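Lumazine protein (PDB 3A3G) serves as an optical antenna that carries a lumazine derivative and shifts luciferase bioluminescence to shorter wavelength. Local coordinates at residues A[21-26]-A[60-65]. Residues are numbered along the deposited sequence; the frame is centred on the assembly and turned at random.
Sequences TQRHGI and YFDIDQ. With DLZ (1-deoxy-1-(6,7-dimethyl-2,4-dioxo-3,4-dihydropteridin-8(2H)-yl)-D-ribitol), chain C.
Two neighbouring antiparallel strands of the N-terminal lumazine-binding barrel pair here, and the chromophore sits where the second one ends. Q22 and I63 exchange backbone hydrogen bonds, I63 N to Q22 O at 2.8 Å, and H24 and F61 do the same. Between these pairs, R23 forms a side-on salt bridge with D62, one nitrogen to each carboxylate oxygen. With CG anti to the backbone N (chi1 -179°) and a bend at chi3, the arginine brings NE to D62 OD1 at 2.8 Å, an almost straight bond, while NH2 reaches the syn lone pair of D62 OD2 at 3.0 Å. A water bridges D62 OD1 and T21 OG1. Further along this face, G25 CA lies over one face of the Y60 ring in a CH-pi contact, 3.5 Å from Y60 CD1; the Y60 hydroxyl is hydrogen-bonded to K14 of strand 8-17, which flanks strand 22-27 on its other side in the six-stranded barrel. On the opposite face, I63 CD1 makes a CH-pi contact over the H24 imidazole, offset toward the rim and 3.3 Å from H24 CD2. The rotation of that ring is fixed by H24 NE2 bonding Q22 OE1 in the ring plane. Toward the end of strand 60-63, D62 O accepts a 2.7 Å bond from lumazine N3, and just beyond it D64 N donates to lumazine O2 at 2.9 Å; S48, T50, A66, T69 and I102 complete the site.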
loop_
_atom_site.group_PDB
_atom_site.type_symbol
_atom_site.label_atom_id
_atom_site.label_comp_id
_atom_site.label_asym_id
_atom_site.label_seq_id
_atom_site.Cartn_x
_atom_site.Cartn_y
_atom_site.Cartn_z
ATOM N N THR A 21 6.454 -14.753 11.148
ATOM C CA THR A 21 5.318 -13.886 11.511
ATOM C C THR A 21 5.908 -12.600 12.123
ATOM O O THR A 21 7.009 -12.631 12.679
ATOM C CB THR A 21 4.296 -14.602 12.444
ATOM O OG1 THR A 21 3.243 -13.710 12.791
ATOM C CG2 THR A 21 4.911 -15.028 13.726
ATOM N N GLN A 22 5.215 -11.469 11.965
ATOM C CA GLN A 22 5.548 -10.248 12.679
ATOM C C GLN A 22 4.277 -9.567 13.129
ATOM O O GLN A 22 3.267 -9.618 12.436
ATOM C CB GLN A 22 6.353 -9.303 11.802
ATOM C CG GLN A 22 7.733 -9.800 11.360
ATOM C CD GLN A 22 8.509 -8.740 10.603
ATOM O OE1 GLN A 22 7.992 -7.637 10.301
ATOM N NE2 GLN A 22 9.747 -9.057 10.277
ATOM N N ARG A 23 4.278 -8.947 14.296
ATOM C CA ARG A 23 3.109 -8.150 14.675
ATOM C C ARG A 23 3.464 -6.687 14.537
ATOM O O ARG A 23 4.411 -6.229 15.155
ATOM C CB ARG A 23 2.675 -8.445 16.117
ATOM C CG ARG A 23 1.445 -7.658 16.546
ATOM C CD ARG A 23 0.807 -8.143 17.828
ATOM N NE ARG A 23 0.182 -9.448 17.618
ATOM C CZ ARG A 23 -0.479 -10.130 18.560
ATOM N NH1 ARG A 23 -0.588 -9.639 19.795
ATOM N NH2 ARG A 23 -1.017 -11.306 18.270
ATOM N N HIS A 24 2.689 -5.933 13.772
ATOM C CA HIS A 24 2.953 -4.499 13.673
ATOM C C HIS A 24 1.862 -3.710 14.420
ATOM O O HIS A 24 0.669 -3.955 14.240
ATOM C CB HIS A 24 3.041 -4.056 12.189
ATOM C CG HIS A 24 4.225 -4.614 11.435
ATOM N ND1 HIS A 24 4.778 -3.983 10.339
ATOM C CD2 HIS A 24 4.917 -5.781 11.583
ATOM C CE1 HIS A 24 5.782 -4.716 9.873
ATOM N NE2 HIS A 24 5.875 -5.818 10.601
ATOM N N GLY A 25 2.289 -2.762 15.257
ATOM C CA GLY A 25 1.395 -1.837 15.902
ATOM C C GLY A 25 1.594 -0.517 15.173
ATOM O O GLY A 25 2.718 0.009 15.043
ATOM N N ILE A 26 0.497 0.001 14.671
ATOM C CA ILE A 26 0.557 1.144 13.791
ATOM C C ILE A 26 -0.274 2.252 14.417
ATOM O O ILE A 26 -1.444 2.052 14.689
ATOM C CB ILE A 26 0.037 0.759 12.350
ATOM C CG1 ILE A 26 0.881 -0.403 11.767
ATOM C CG2 ILE A 26 0.148 1.979 11.418
ATOM C CD1 ILE A 26 0.348 -1.039 10.457
ATOM N N TYR A 60 -3.050 -2.990 15.811
ATOM C CA TYR A 60 -2.103 -4.071 15.600
ATOM C C TYR A 60 -2.559 -5.067 14.566
ATOM O O TYR A 60 -3.725 -5.420 14.536
ATOM C CB TYR A 60 -1.917 -4.847 16.889
ATOM C CG TYR A 60 -1.207 -4.082 17.977
ATOM C CD1 TYR A 60 0.174 -4.238 18.170
ATOM C CD2 TYR A 60 -1.900 -3.212 18.799
ATOM C CE1 TYR A 60 0.838 -3.529 19.172
ATOM C CE2 TYR A 60 -1.240 -2.517 19.833
ATOM C CZ TYR A 60 0.133 -2.698 19.988
ATOM O OH TYR A 60 0.807 -2.016 20.986
ATOM N N PHE A 61 -1.604 -5.554 13.762
ATOM C CA PHE A 61 -1.881 -6.591 12.772
ATOM C C PHE A 61 -0.821 -7.649 12.871
ATOM O O PHE A 61 0.337 -7.336 13.097
ATOM C CB PHE A 61 -1.836 -6.025 11.345
ATOM C CG PHE A 61 -2.817 -4.934 11.085
ATOM C CD1 PHE A 61 -4.016 -5.213 10.477
ATOM C CD2 PHE A 61 -2.516 -3.610 11.390
ATOM C CE1 PHE A 61 -4.951 -4.201 10.195
ATOM C CE2 PHE A 61 -3.445 -2.581 11.124
ATOM C CZ PHE A 61 -4.641 -2.874 10.517
ATOM N N ASP A 62 -1.209 -8.912 12.644
ATOM C CA ASP A 62 -0.251 -9.977 12.475
ATOM C C ASP A 62 -0.029 -10.255 11.010
ATOM O O ASP A 62 -0.980 -10.551 10.276
ATOM C CB ASP A 62 -0.737 -11.259 13.163
ATOM C CG ASP A 62 -0.527 -11.213 14.631
ATOM O OD1 ASP A 62 0.455 -10.538 15.050
ATOM O OD2 ASP A 62 -1.328 -11.840 15.360
ATOM N N ILE A 63 1.222 -10.156 10.587
ATOM C CA ILE A 63 1.606 -10.455 9.220
ATOM C C ILE A 63 2.220 -11.857 9.256
ATOM O O ILE A 63 3.299 -12.089 9.834
ATOM C CB ILE A 63 2.606 -9.424 8.661
ATOM C CG1 ILE A 63 1.992 -7.994 8.763
ATOM C CG2 ILE A 63 2.948 -9.753 7.196
ATOM C CD1 ILE A 63 2.512 -7.259 9.933
ATOM N N ASP A 64 1.509 -12.767 8.620
ATOM C CA ASP A 64 1.846 -14.172 8.614
ATOM C C ASP A 64 1.661 -14.739 7.211
ATOM O O ASP A 64 2.617 -14.901 6.454
ATOM C CB ASP A 64 1.029 -14.933 9.695
ATOM C CG ASP A 64 -0.488 -14.631 9.712
ATOM O OD1 ASP A 64 -1.208 -14.597 8.665
ATOM O OD2 ASP A 64 -1.021 -14.533 10.858
ATOM N N GLN A 65 0.407 -14.958 6.821
ATOM C CA GLN A 65 0.097 -15.368 5.445
ATOM C C GLN A 65 0.749 -14.472 4.404
ATOM O O GLN A 65 1.229 -14.952 3.338
ATOM C CB GLN A 65 -1.406 -15.353 5.247
ATOM C CG GLN A 65 -1.805 -16.034 3.969
ATOM C CD GLN A 65 -3.288 -15.983 3.706
ATOM O OE1 GLN A 65 -4.083 -15.852 4.625
ATOM N NE2 GLN A 65 -3.662 -16.110 2.439
HETATM C C7 DLZ C . -6.693 -11.901 3.296
HETATM C C7A DLZ C . -5.981 -11.640 4.467
HETATM C C5A DLZ C . -6.680 -11.188 5.590
HETATM C C6 DLZ C . -8.065 -10.947 5.504
HETATM N N5 DLZ C . -5.974 -10.983 6.794
HETATM C C4A DLZ C . -4.565 -11.181 6.883
HETATM C C4 DLZ C . -3.793 -10.921 8.036
HETATM O O4 DLZ C . -4.244 -10.483 9.096
HETATM N N3 DLZ C . -2.436 -11.195 8.039
HETATM C C2 DLZ C . -1.821 -11.684 6.917
HETATM O O2 DLZ C . -0.620 -11.921 6.904
HETATM N N1 DLZ C . -2.555 -11.905 5.787
HETATM C C8 DLZ C . -3.906 -11.645 5.751
HETATM N N8 DLZ C . -4.578 -11.907 4.575
HETATM C "C1'" DLZ C . -3.775 -12.422 3.434
HETATM C "C2'" DLZ C . -2.960 -11.325 2.713
HETATM O "O2'" DLZ C . -3.815 -10.266 2.223
HETATM C "C3'" DLZ C . -2.288 -11.974 1.503
HETATM O "O3'" DLZ C . -1.507 -13.019 2.043
HETATM C "C4'" DLZ C . -1.359 -11.044 0.742
HETATM O "O4'" DLZ C . -2.063 -9.987 0.059
HETATM C "C5'" DLZ C . -0.575 -11.840 -0.309
HETATM O "O5'" DLZ C . 0.490 -10.984 -0.724
HETATM O O HOH W 1 2.745 -12.209 14.923
#